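Local coordinates for protein 2-dehydropantoate 2-reductase (Enterococcus faecium, PDB 3WFI) that interconverts D-mandelate and its 2-keto acid with NAD(H), and belongs to the ketopantoate reductase family of Rossmann-fold dehydrogenases, at residues Gln70-Ile75 and Leu93-Thr98; Ile122-Thr127 and Glu148-Gly153; Asn179-Ile184 and Ala230-Glu235; Gly16-Gln21 and Ser170-His175. All coordinates share one frame; numbering follows the deposited sequence.

Overall arrangement
Interactions 1, 2 and 4 lie in the Rossmann domain, and interaction 3 in the helical part that follows. Interactions 1 and 2 reach the same large sheet, their centres about 16 Å apart, while interaction 4 packs the helix after the first strand against the chain entering the last; its Leu19 CD1 touches Ile75 CD1 of interaction 1 at 3.8 Å. His175 O is 2.9 Å from Leu149 N, so interactions 2 and 4 share neighbouring strands. Interactions 2 and 3 also meet: Gln150 OE1 lies 2.9 Å from His181 N. The side chain of Asn126 is about 3 Å from that of Asn105, and Leu172 about 7 Å from Met11, Asn105 and Met11 being the NAD(+)-binding residues.

Interaction 1 of 4, residues Gln70-Ile75 and Leu93-Thr98; sequences QVDLII and LIKKDT
Lys95 sets CG between its own backbone N and carbonyl carbon (chi1 49°) and then runs fully extended, which carries NZ past Val71 O to Asp72. The salt bridge Lys95 NZ to Asp72 OD1 measures 2.9 Å, and the ammonium comes to the syn side of the carboxylate, 33° out of its plane. Asp72 OD2 takes the backbone NH of Lys2, so the carboxylate ties the first strand and the 93-98 segment to one point. Thr98 OG1 stands beside its own backbone N (chi1 -66°); from there it donates to Val71 O at 2.6 Å and accepts Lys95 N at 2.9 Å. Threonine suits the end of this type I turn, Lys95 to Thr98, because its hydroxyl serves both segments while CG2 faces inward, 4.0 Å from Ile74 CG1. The side chains of Ile74 and Ile94 cross at about a right angle, CD1 of Ile74 3.8 Å from CG1 of Ile94. At the Gln70 end Val71 N donates to Leu93 O (2.9 Å). The contact joins the starts of the two parallel strands of a right-handed beta-alpha-beta crossover of the Rossmann fold: strand 71-76, helix 80-90, strand 98-102.

Interaction 2 of 4, residues Ile122-Thr127 and Glu148-Gly153; sequences IYIGNT and ELQNLG
Ile122 O is gripped twice: Leu152 N donates to it at 3.0 Å, and a water, 2.8 Å from Ile122 O, adds a second bond while accepting Gly153 N. This fastens the chain just where strand 147-151 ends. Farther along, Ile124 and Gln150 form a hydrogen-bonded antiparallel pair, with Gln150 N to Ile124 O at 2.7 Å, and Asn126 and Glu148 repeat the pattern. Between them Gly125 faces Leu149 in a non-hydrogen-bonded pair. Their CA atoms are only 3.9 Å apart, and Gly125 CA is 3.0 Å from Glu148 O; glycine suits the place because any CB would press on that oxygen. CG1 of Ile124 is flanked by both main-chain neighbours (chi1 48°), which lets CD1 meet Leu152 CD2 at 3.7 Å, the two chains crossing at about a right angle. On the other face the Tyr123 ring passes obliquely beside Asn151, CD1 3.5 Å from Asn151 CA and the ring plane 58° from the amide, and Tyr123 OH bonds Glu99. Asn151 ND2 in turn reaches Gly153 O at 2.7 Å, from above the carbonyl plane. This is the step at which the parallel Rossmann sheet acquires its antiparallel strand, 147-151, beside 122-127.

Interaction 3 of 4, residues Asn179-Ile184 and Ala230-Glu235; sequences NIHYSI and AVEKIE
The imidazole of His181 carries Ile234 on one face: CG1 sits 3.9 Å from the ring centroid, only 18° off the ring normal, in a CH-pi contact offset toward the rim. The phenol of Tyr182 is used differently, for it receives Glu235 O at its edge, in the ring plane, 3.4 Å from CE1. Ile234 touches both of these rings, which belong to successive helix residues. Its CD1 lies 3.6 Å from His181 CB, and its CG2 approaches Tyr182 CD1 obliquely at 4.1 Å. Both aromatic residues hold CG opposite the backbone N (chi1 -160° for His181 and -176° for Tyr182); the rings diverge from the helix, and a beta-branched isoleucine suits the place because it meets them with separate branches, CG1 and CD1 on His181 and CG2 beside Tyr182. No hydrogen bond joins the two segments; the hold is apolar, apart from the ring edge that Tyr182 turns to Glu235 O. Tyr182 OH makes its bond to Asp237 N, just beyond Glu235, which anchors the far end of the ring.

Lys233, with positive phi, is the C-prime residue of the Schellman motif that closes helix 214-231, and this reversal delivers Ile234 to the rings. Glu232 is held by Tyr185 through OE1 and by Lys284 and Tyr288 through OE2. Helix 180-191 also leans on the Rossmann sheet: Gln150 OE1 accepts His181 N, and Ile180 packs on Ile124 of strand 122-127. The helix thus stands between that sheet and the end of helix 214-231, with helix 278-288 bracing Glu232.

Interaction 4 of 4, residues Gly16-Gln21 and Ser170-His175; sequences GLMLHQ and SGLNAH
Met18 and Leu19, neighbours on helix 10-21, meet Leu172 from two directions: the thioether of Met18 passes it obliquely, whereas the Leu19 side chain crosses it at about a right angle. Met18 SD lies 3.7 Å from Leu172 CD2, and Leu19 CG is 4.1 Å from Leu172 CD1, so each methyl of the leucine has its own partner. The methionine bends at its last torsion (chi3 76°), which turns CE onto the Gly171 backbone, 3.4 Å from Gly171 O, while it stays near Leu172 CD2. A flexible, unbranched chain suits this place because it can follow the turn of the loop. Gly171 (phi 86°) has a conformation glycine adopts readily.

Ser170 packs against the helix backbone. Its CB comes 3.6 Å from Met18 O, and its OG lies 3.5 Å from Leu19 CD2, the small side chain letting the loop approach closely. A water then spans the seam, donating to Met18 O at 2.7 Å and to Ser170 O at 2.9 Å. Leu167 of helix 157-168 packs on both Leu19 and Leu172, and Leu172 O accepts a bond from Trp129 NE1.

The helix is the first of the Rossmann fold, and its start holds the NAD(+)-binding residues Ala10 and Met11. Since the segments share no direct hydrogen bond, their cohesion rests on van der Waals packing of thioether, leucine branches and the small serine, with the water linking two backbone carbonyls.

Interaction 1 of 4, residues Gln70-Ile75 and Leu93-Thr98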
loop_
_atom_site.group_PDB
_atom_site.type_symbol
_atom_site.label_atom_id
_atom_site.label_comp_id
_atom_site.label_asym_id
_atom_site.label_seq_id
_atom_site.Cartn_x
_atom_site.Cartn_y
_atom_site.Cartn_z
ATOM N N GLN B 70 39.346 23.902 -7.555
ATOM C CA GLN B 70 37.954 24.122 -7.231
ATOM C C GLN B 70 37.258 24.804 -8.407
ATOM O O GLN B 70 37.901 25.460 -9.235
ATOM C CB GLN B 70 37.847 24.926 -5.938
ATOM C CG GLN B 70 38.322 24.138 -4.721
ATOM C CD GLN B 70 38.065 24.874 -3.420
ATOM O OE1 GLN B 70 38.413 26.043 -3.282
ATOM N NE2 GLN B 70 37.487 24.183 -2.448
ATOM N N VAL B 71 35.944 24.627 -8.505
ATOM C CA VAL B 71 35.205 25.093 -9.679
ATOM C C VAL B 71 34.140 26.108 -9.324
ATOM O O VAL B 71 33.674 26.160 -8.182
ATOM C CB VAL B 71 34.527 23.929 -10.455
ATOM C CG1 VAL B 71 35.576 22.969 -10.971
ATOM C CG2 VAL B 71 33.503 23.198 -9.597
ATOM N N ASP B 72 33.753 26.890 -10.327
ATOM C CA ASP B 72 32.695 27.890 -10.206
ATOM C C ASP B 72 31.322 27.253 -10.416
ATOM O O ASP B 72 30.319 27.720 -9.881
ATOM C CB ASP B 72 32.882 29.001 -11.258
ATOM C CG ASP B 72 34.250 29.662 -11.188
ATOM O OD1 ASP B 72 34.646 30.109 -10.087
ATOM O OD2 ASP B 72 34.921 29.736 -12.232
ATOM N N LEU B 73 31.281 26.188 -11.203
ATOM C CA LEU B 73 30.014 25.579 -11.570
ATOM C C LEU B 73 30.154 24.078 -11.706
ATOM O O LEU B 73 31.100 23.586 -12.320
ATOM C CB LEU B 73 29.517 26.170 -12.887
ATOM C CG LEU B 73 28.273 25.546 -13.539
ATOM C CD1 LEU B 73 27.014 25.826 -12.733
ATOM C CD2 LEU B 73 28.127 26.099 -14.948
ATOM N N ILE B 74 29.202 23.360 -11.118
ATOM C CA ILE B 74 29.060 21.925 -11.319
ATOM C C ILE B 74 27.753 21.692 -12.074
ATOM O O ILE B 74 26.678 22.123 -11.633
ATOM C CB ILE B 74 29.037 21.173 -9.977
ATOM C CG1 ILE B 74 30.306 21.445 -9.177
ATOM C CG2 ILE B 74 28.855 19.671 -10.189
ATOM C CD1 ILE B 74 30.251 20.917 -7.759
ATOM N N ILE B 75 27.837 21.000 -13.204
ATOM C CA ILE B 75 26.644 20.553 -13.930
ATOM C C ILE B 75 26.495 19.049 -13.719
ATOM O O ILE B 75 27.387 18.270 -14.055
ATOM C CB ILE B 75 26.712 20.877 -15.437
ATOM C CG1 ILE B 75 27.159 22.323 -15.648
ATOM C CG2 ILE B 75 25.356 20.636 -16.098
ATOM C CD1 ILE B 75 27.269 22.735 -17.104
ATOM N N LEU B 93 35.927 20.074 -4.576
ATOM C CA LEU B 93 35.944 21.073 -5.651
ATOM C C LEU B 93 35.002 22.232 -5.376
ATOM O O LEU B 93 34.963 23.191 -6.143
ATOM C CB LEU B 93 35.546 20.447 -6.985
ATOM C CG LEU B 93 36.370 19.187 -7.311
ATOM C CD1 LEU B 93 36.002 18.606 -8.667
ATOM C CD2 LEU B 93 37.863 19.453 -7.223
ATOM N N ILE B 94 34.219 22.109 -4.310
ATOM C CA ILE B 94 33.205 23.088 -3.980
ATOM C C ILE B 94 33.805 24.204 -3.120
ATOM O O ILE B 94 34.292 23.964 -2.023
ATOM C CB ILE B 94 32.025 22.431 -3.231
ATOM C CG1 ILE B 94 31.394 21.343 -4.109
ATOM C CG2 ILE B 94 30.986 23.471 -2.819
ATOM C CD1 ILE B 94 30.303 20.545 -3.425
ATOM N N LYS B 95 33.772 25.424 -3.645
ATOM C CA LYS B 95 34.111 26.607 -2.865
ATOM C C LYS B 95 32.820 27.303 -2.457
ATOM O O LYS B 95 31.726 26.852 -2.808
ATOM C CB LYS B 95 35.071 27.530 -3.620
ATOM C CG LYS B 95 34.699 27.869 -5.048
ATOM C CD LYS B 95 35.773 28.687 -5.725
ATOM C CE LYS B 95 35.298 29.195 -7.073
ATOM N NZ LYS B 95 36.426 29.724 -7.890
ATOM N N LYS B 96 32.944 28.384 -1.693
ATOM C CA LYS B 96 31.790 29.033 -1.088
ATOM C C LYS B 96 30.748 29.445 -2.131
ATOM O O LYS B 96 29.557 29.284 -1.903
ATOM C CB LYS B 96 32.247 30.251 -0.269
ATOM C CG LYS B 96 31.153 30.879 0.579
ATOM C CD LYS B 96 31.706 31.879 1.592
ATOM C CE LYS B 96 32.472 33.025 0.931
ATOM N NZ LYS B 96 31.660 33.761 -0.086
ATOM N N ASP B 97 31.209 29.961 -3.266
ATOM C CA ASP B 97 30.333 30.500 -4.307
ATOM C C ASP B 97 30.045 29.539 -5.469
ATOM O O ASP B 97 29.511 29.958 -6.495
ATOM C CB ASP B 97 30.961 31.779 -4.881
ATOM C CG ASP B 97 31.010 32.905 -3.862
ATOM O OD1 ASP B 97 30.321 32.788 -2.823
ATOM O OD2 ASP B 97 31.722 33.904 -4.106
ATOM N N THR B 98 30.400 28.267 -5.311
ATOM C CA THR B 98 30.180 27.294 -6.374
ATOM C C THR B 98 28.689 27.103 -6.602
ATOM O O THR B 98 27.922 26.887 -5.652
ATOM C CB THR B 98 30.823 25.941 -6.054
ATOM O OG1 THR B 98 32.248 26.087 -6.030
ATOM C CG2 THR B 98 30.433 24.893 -7.097
#

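Interaction 2 of 4, residues Ile122-Thr127 and Glu148-Gly153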
loop_
_atom_site.group_PDB
_atom_site.type_symbol
_atom_site.label_atom_id
_atom_site.label_comp_id
_atom_site.label_asym_id
_atom_site.label_seq_id
_atom_site.Cartn_x
_atom_site.Cartn_y
_atom_site.Cartn_z
ATOM N N ILE B 122 21.803 26.797 -5.966
ATOM C CA ILE B 122 21.307 25.614 -6.694
ATOM C C ILE B 122 20.336 26.035 -7.791
ATOM O O ILE B 122 19.442 26.876 -7.574
ATOM C CB ILE B 122 20.637 24.580 -5.766
ATOM C CG1 ILE B 122 21.603 24.150 -4.665
ATOM C CG2 ILE B 122 20.211 23.345 -6.560
ATOM C CD1 ILE B 122 21.001 23.228 -3.623
ATOM N N TYR B 123 20.521 25.435 -8.968
ATOM C CA TYR B 123 19.691 25.711 -10.124
ATOM C C TYR B 123 19.212 24.377 -10.698
ATOM O O TYR B 123 19.920 23.374 -10.638
ATOM C CB TYR B 123 20.458 26.525 -11.176
ATOM C CG TYR B 123 20.988 27.844 -10.648
ATOM C CD1 TYR B 123 20.272 29.021 -10.821
ATOM C CD2 TYR B 123 22.189 27.898 -9.940
ATOM C CE1 TYR B 123 20.737 30.218 -10.318
ATOM C CE2 TYR B 123 22.670 29.088 -9.428
ATOM C CZ TYR B 123 21.943 30.248 -9.631
ATOM O OH TYR B 123 22.394 31.425 -9.122
ATOM N N ILE B 124 17.990 24.371 -11.213
ATOM C CA ILE B 124 17.386 23.156 -11.761
ATOM C C ILE B 124 17.043 23.409 -13.212
ATOM O O ILE B 124 16.627 24.515 -13.566
ATOM C CB ILE B 124 16.120 22.756 -10.991
ATOM C CG1 ILE B 124 15.180 23.954 -10.792
ATOM C CG2 ILE B 124 16.501 22.174 -9.644
ATOM C CD1 ILE B 124 13.779 23.561 -10.376
ATOM N N GLY B 125 17.223 22.397 -14.055
ATOM C CA GLY B 125 16.925 22.559 -15.464
ATOM C C GLY B 125 16.578 21.295 -16.231
ATOM O O GLY B 125 16.671 20.180 -15.722
ATOM N N ASN B 126 16.144 21.507 -17.465
ATOM C CA ASN B 126 15.851 20.433 -18.406
ATOM C C ASN B 126 16.700 20.664 -19.620
ATOM O O ASN B 126 16.905 21.810 -20.010
ATOM C CB ASN B 126 14.368 20.452 -18.824
ATOM C CG ASN B 126 13.428 20.131 -17.678
ATOM O OD1 ASN B 126 12.289 20.589 -17.645
ATOM N ND2 ASN B 126 13.901 19.339 -16.728
ATOM N N THR B 127 17.193 19.590 -20.224
ATOM C CA THR B 127 17.911 19.701 -21.488
ATOM C C THR B 127 17.158 18.928 -22.574
ATOM O O THR B 127 16.683 17.821 -22.332
ATOM C CB THR B 127 19.375 19.218 -21.395
ATOM O OG1 THR B 127 19.942 19.186 -22.716
ATOM C CG2 THR B 127 19.474 17.826 -20.771
ATOM N N GLU B 148 16.514 24.753 -20.507
ATOM C CA GLU B 148 15.706 25.658 -19.707
ATOM C C GLU B 148 16.080 25.429 -18.255
ATOM O O GLU B 148 16.233 24.281 -17.834
ATOM C CB GLU B 148 14.206 25.416 -19.900
ATOM C CG GLU B 148 13.739 25.643 -21.337
ATOM C CD GLU B 148 12.229 25.600 -21.482
ATOM O OE1 GLU B 148 11.549 25.097 -20.565
ATOM O OE2 GLU B 148 11.728 26.070 -22.525
ATOM N N LEU B 149 16.242 26.516 -17.501
ATOM C CA LEU B 149 16.722 26.407 -16.119
ATOM C C LEU B 149 16.148 27.473 -15.210
ATOM O O LEU B 149 15.714 28.534 -15.670
ATOM C CB LEU B 149 18.264 26.419 -16.074
ATOM C CG LEU B 149 19.017 27.692 -16.496
ATOM C CD1 LEU B 149 19.080 28.710 -15.360
ATOM C CD2 LEU B 149 20.429 27.360 -16.955
ATOM N N GLN B 150 16.147 27.168 -13.915
ATOM C CA GLN B 150 15.551 28.022 -12.908
ATOM C C GLN B 150 16.361 28.023 -11.616
ATOM O O GLN B 150 16.903 26.999 -11.216
ATOM C CB GLN B 150 14.136 27.537 -12.596
ATOM C CG GLN B 150 13.357 28.489 -11.700
ATOM C CD GLN B 150 11.897 28.120 -11.563
ATOM O OE1 GLN B 150 11.463 27.052 -12.005
ATOM N NE2 GLN B 150 11.115 29.029 -10.974
ATOM N N ASN B 151 16.414 29.178 -10.967
ATOM C CA ASN B 151 16.969 29.288 -9.625
ATOM C C ASN B 151 16.050 28.634 -8.592
ATOM O O ASN B 151 14.837 28.777 -8.650
ATOM C CB ASN B 151 17.218 30.758 -9.242
ATOM C CG ASN B 151 15.946 31.592 -9.247
ATOM O OD1 ASN B 151 15.335 31.794 -10.293
ATOM N ND2 ASN B 151 15.541 32.071 -8.081
ATOM N N LEU B 152 16.634 27.921 -7.645
ATOM C CA LEU B 152 15.909 27.533 -6.429
ATOM C C LEU B 152 15.933 28.554 -5.301
ATOM O O LEU B 152 15.029 28.557 -4.471
ATOM C CB LEU B 152 16.433 26.218 -5.894
ATOM C CG LEU B 152 16.128 25.064 -6.823
ATOM C CD1 LEU B 152 16.683 23.798 -6.210
ATOM C CD2 LEU B 152 14.636 24.932 -7.043
ATOM N N GLY B 153 16.947 29.404 -5.237
ATOM C CA GLY B 153 17.013 30.361 -4.134
ATOM C C GLY B 153 16.326 31.673 -4.448
ATOM O O GLY B 153 16.427 32.186 -5.561
HETATM O O HOH W 1 19.453 29.600 -6.849
#

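Interaction 3 of 4, residues Asn179-Ile184 and Ala230-Glu235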
loop_
_atom_site.group_PDB
_atom_site.type_symbol
_atom_site.label_atom_id
_atom_site.label_comp_id
_atom_site.label_asym_id
_atom_site.label_seq_id
_atom_site.Cartn_x
_atom_site.Cartn_y
_atom_site.Cartn_z
ATOM N N ASN B 179 9.019 28.246 -14.725
ATOM C CA ASN B 179 8.021 27.187 -14.600
ATOM C C ASN B 179 8.644 25.812 -14.448
ATOM O O ASN B 179 7.911 24.823 -14.384
ATOM C CB ASN B 179 7.097 27.223 -15.811
ATOM C CG ASN B 179 5.853 26.369 -15.636
ATOM O OD1 ASN B 179 5.628 25.436 -16.406
ATOM N ND2 ASN B 179 5.050 26.669 -14.611
ATOM N N ILE B 180 9.976 25.760 -14.314
ATOM C CA ILE B 180 10.727 24.491 -14.255
ATOM C C ILE B 180 10.360 23.717 -12.986
ATOM O O ILE B 180 10.154 22.510 -13.026
ATOM C CB ILE B 180 12.264 24.707 -14.221
ATOM C CG1 ILE B 180 12.753 25.429 -15.466
ATOM C CG2 ILE B 180 13.003 23.382 -14.083
ATOM C CD1 ILE B 180 12.370 24.761 -16.769
ATOM N N HIS B 181 10.306 24.420 -11.863
ATOM C CA HIS B 181 10.130 23.780 -10.562
ATOM C C HIS B 181 8.733 23.146 -10.524
ATOM O O HIS B 181 8.557 21.995 -10.115
ATOM C CB HIS B 181 10.276 24.823 -9.458
ATOM C CG HIS B 181 10.578 24.256 -8.108
ATOM N ND1 HIS B 181 10.579 22.904 -7.832
ATOM C CD2 HIS B 181 10.874 24.879 -6.945
ATOM C CE1 HIS B 181 10.876 22.723 -6.557
ATOM N NE2 HIS B 181 11.049 23.906 -5.994
ATOM N N TYR B 182 7.747 23.915 -10.981
ATOM C CA TYR B 182 6.373 23.452 -11.077
ATOM C C TYR B 182 6.286 22.231 -11.963
ATOM O O TYR B 182 5.666 21.245 -11.577
ATOM C CB TYR B 182 5.476 24.544 -11.650
ATOM C CG TYR B 182 3.993 24.188 -11.698
ATOM C CD1 TYR B 182 3.107 24.685 -10.758
ATOM C CD2 TYR B 182 3.484 23.367 -12.707
ATOM C CE1 TYR B 182 1.757 24.389 -10.819
ATOM C CE2 TYR B 182 2.134 23.046 -12.777
ATOM C CZ TYR B 182 1.271 23.563 -11.825
ATOM O OH TYR B 182 -0.064 23.239 -11.874
ATOM N N SER B 183 6.915 22.285 -13.142
ATOM C CA SER B 183 6.769 21.214 -14.118
ATOM C C SER B 183 7.470 19.944 -13.642
ATOM O O SER B 183 7.019 18.833 -13.936
ATOM C CB SER B 183 7.243 21.637 -15.524
ATOM O OG SER B 183 8.511 21.097 -15.808
ATOM N N ILE B 184 8.542 20.108 -12.865
ATOM C CA ILE B 184 9.245 18.983 -12.257
ATOM C C ILE B 184 8.343 18.309 -11.184
ATOM O O ILE B 184 8.306 17.077 -11.069
ATOM C CB ILE B 184 10.601 19.413 -11.603
ATOM C CG1 ILE B 184 11.652 19.946 -12.587
ATOM C CG2 ILE B 184 11.208 18.282 -10.766
ATOM C CD1 ILE B 184 11.349 19.944 -14.063
ATOM N N ALA B 230 3.568 23.062 -1.709
ATOM C CA ALA B 230 3.092 24.345 -1.189
ATOM C C ALA B 230 4.033 24.938 -0.123
ATOM O O ALA B 230 4.238 26.146 -0.074
ATOM C CB ALA B 230 1.680 24.209 -0.639
ATOM N N VAL B 231 4.609 24.087 0.715
ATOM C CA VAL B 231 5.611 24.524 1.693
ATOM C C VAL B 231 6.808 25.136 0.967
ATOM O O VAL B 231 7.394 26.113 1.430
ATOM C CB VAL B 231 6.083 23.363 2.594
ATOM C CG1 VAL B 231 7.187 23.826 3.548
ATOM C CG2 VAL B 231 4.917 22.781 3.386
ATOM N N GLU B 232 7.153 24.588 -0.184
ATOM C CA GLU B 232 8.255 25.116 -0.994
ATOM C C GLU B 232 7.787 26.192 -2.009
ATOM O O GLU B 232 8.465 26.450 -2.994
ATOM C CB GLU B 232 8.970 23.957 -1.688
ATOM C CG GLU B 232 9.493 22.943 -0.676
ATOM C CD GLU B 232 10.024 21.668 -1.271
ATOM O OE1 GLU B 232 9.764 21.385 -2.463
ATOM O OE2 GLU B 232 10.699 20.926 -0.519
ATOM N N LYS B 233 6.639 26.816 -1.731
ATOM C CA LYS B 233 6.121 27.952 -2.495
ATOM C C LYS B 233 5.748 27.580 -3.915
ATOM O O LYS B 233 5.782 28.429 -4.804
ATOM C CB LYS B 233 7.119 29.123 -2.518
ATOM C CG LYS B 233 7.727 29.472 -1.167
ATOM C CD LYS B 233 6.660 29.821 -0.148
ATOM C CE LYS B 233 7.271 30.225 1.195
ATOM N NZ LYS B 233 6.263 30.068 2.276
ATOM N N ILE B 234 5.377 26.321 -4.122
ATOM C CA ILE B 234 4.915 25.863 -5.415
ATOM C C ILE B 234 3.464 25.409 -5.262
ATOM O O ILE B 234 3.178 24.470 -4.525
ATOM C CB ILE B 234 5.756 24.675 -5.916
ATOM C CG1 ILE B 234 7.228 25.103 -6.164
ATOM C CG2 ILE B 234 5.101 24.094 -7.170
ATOM C CD1 ILE B 234 7.473 25.787 -7.498
ATOM N N GLU B 235 2.556 26.070 -5.962
ATOM C CA GLU B 235 1.136 25.818 -5.802
ATOM C C GLU B 235 0.596 25.048 -6.995
ATOM O O GLU B 235 0.241 25.623 -8.015
ATOM C CB GLU B 235 0.427 27.149 -5.572
ATOM C CG GLU B 235 -1.025 27.003 -5.181
ATOM C CD GLU B 235 -1.722 28.341 -4.930
ATOM O OE1 GLU B 235 -1.062 29.404 -5.008
ATOM O OE2 GLU B 235 -2.934 28.323 -4.633
#

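Interaction 4 of 4, residues Gly16-Gln21 and Ser170-His175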
loop_
_atom_site.group_PDB
_atom_site.type_symbol
_atom_site.label_atom_id
_atom_site.label_comp_id
_atom_site.label_asym_id
_atom_site.label_seq_id
_atom_site.Cartn_x
_atom_site.Cartn_y
_atom_site.Cartn_z
ATOM N N GLY B 16 30.327 19.287 -21.927
ATOM C CA GLY B 16 31.754 19.477 -21.718
ATOM C C GLY B 16 32.484 19.939 -22.967
ATOM O O GLY B 16 33.276 20.891 -22.928
ATOM N N LEU B 17 32.213 19.267 -24.081
ATOM C CA LEU B 17 32.818 19.638 -25.353
ATOM C C LEU B 17 32.421 21.044 -25.800
ATOM O O LEU B 17 33.283 21.866 -26.158
ATOM C CB LEU B 17 32.424 18.641 -26.431
ATOM C CG LEU B 17 33.127 18.876 -27.764
ATOM C CD1 LEU B 17 34.635 18.705 -27.622
ATOM C CD2 LEU B 17 32.566 17.923 -28.812
ATOM N N MET B 18 31.122 21.326 -25.776
ATOM C CA MET B 18 30.634 22.608 -26.251
ATOM C C MET B 18 31.160 23.749 -25.364
ATOM O O MET B 18 31.627 24.769 -25.872
ATOM C CB MET B 18 29.119 22.613 -26.343
ATOM C CG MET B 18 28.615 21.701 -27.447
ATOM S SD MET B 18 26.837 21.528 -27.486
ATOM C CE MET B 18 26.332 23.079 -28.217
ATOM N N LEU B 19 31.140 23.546 -24.054
ATOM C CA LEU B 19 31.670 24.534 -23.110
ATOM C C LEU B 19 33.168 24.780 -23.279
ATOM O O LEU B 19 33.641 25.911 -23.158
ATOM C CB LEU B 19 31.380 24.103 -21.670
ATOM C CG LEU B 19 29.918 24.278 -21.265
ATOM C CD1 LEU B 19 29.598 23.456 -20.024
ATOM C CD2 LEU B 19 29.592 25.752 -21.043
ATOM N N HIS B 20 33.908 23.710 -23.521
ATOM C CA HIS B 20 35.339 23.780 -23.766
ATOM C C HIS B 20 35.647 24.588 -25.022
ATOM O O HIS B 20 36.483 25.501 -24.986
ATOM C CB HIS B 20 35.905 22.375 -23.913
ATOM C CG HIS B 20 37.298 22.351 -24.446
ATOM N ND1 HIS B 20 37.579 22.062 -25.764
ATOM C CD2 HIS B 20 38.484 22.605 -23.853
ATOM C CE1 HIS B 20 38.883 22.123 -25.955
ATOM N NE2 HIS B 20 39.456 22.449 -24.811
ATOM N N GLN B 21 34.962 24.260 -26.111
ATOM C CA GLN B 21 35.177 24.929 -27.399
ATOM C C GLN B 21 35.086 26.452 -27.310
ATOM O O GLN B 21 35.781 27.153 -28.049
ATOM C CB GLN B 21 34.174 24.461 -28.461
ATOM C CG GLN B 21 34.340 23.069 -29.039
ATOM C CD GLN B 21 33.279 22.791 -30.084
ATOM O OE1 GLN B 21 32.225 22.246 -29.777
ATOM N NE2 GLN B 21 33.531 23.209 -31.317
ATOM N N SER B 170 28.123 29.129 -25.367
ATOM C CA SER B 170 28.740 27.907 -25.844
ATOM C C SER B 170 27.836 27.120 -26.796
ATOM O O SER B 170 28.133 25.975 -27.132
ATOM C CB SER B 170 29.186 27.047 -24.658
ATOM O OG SER B 170 30.164 27.734 -23.886
ATOM N N GLY B 171 26.748 27.747 -27.247
ATOM C CA GLY B 171 25.865 27.179 -28.254
ATOM C C GLY B 171 24.789 26.266 -27.709
ATOM O O GLY B 171 24.114 25.580 -28.477
ATOM N N LEU B 172 24.622 26.258 -26.384
ATOM C CA LEU B 172 23.700 25.348 -25.722
ATOM C C LEU B 172 22.258 25.838 -25.722
ATOM O O LEU B 172 21.359 25.105 -25.309
ATOM C CB LEU B 172 24.158 25.068 -24.284
ATOM C CG LEU B 172 25.429 24.230 -24.173
ATOM C CD1 LEU B 172 26.074 24.398 -22.800
ATOM C CD2 LEU B 172 25.138 22.761 -24.480
ATOM N N ASN B 173 22.028 27.065 -26.192
ATOM C CA ASN B 173 20.671 27.573 -26.367
ATOM C C ASN B 173 19.863 27.488 -25.070
ATOM O O ASN B 173 18.773 26.906 -25.022
ATOM C CB ASN B 173 19.981 26.813 -27.511
ATOM C CG ASN B 173 18.648 27.420 -27.908
ATOM O OD1 ASN B 173 18.386 28.592 -27.661
ATOM N ND2 ASN B 173 17.805 26.618 -28.554
ATOM N N ALA B 174 20.424 28.082 -24.016
ATOM C CA ALA B 174 19.857 28.006 -22.679
ATOM C C ALA B 174 18.975 29.209 -22.396
ATOM O O ALA B 174 19.256 30.311 -22.867
ATOM C CB ALA B 174 20.972 27.915 -21.635
ATOM N N HIS B 175 17.921 29.001 -21.608
ATOM C CA HIS B 175 17.006 30.077 -21.232
ATOM C C HIS B 175 16.500 29.920 -19.816
ATOM O O HIS B 175 16.303 28.803 -19.333
ATOM C CB HIS B 175 15.792 30.109 -22.164
ATOM C CG HIS B 175 16.154 30.178 -23.610
ATOM N ND1 HIS B 175 16.064 29.089 -24.443
ATOM C CD2 HIS B 175 16.617 31.195 -24.368
ATOM C CE1 HIS B 175 16.441 29.435 -25.659
ATOM N NE2 HIS B 175 16.798 30.705 -25.637
HETATM O O HOH W 2 30.862 25.988 -28.140
#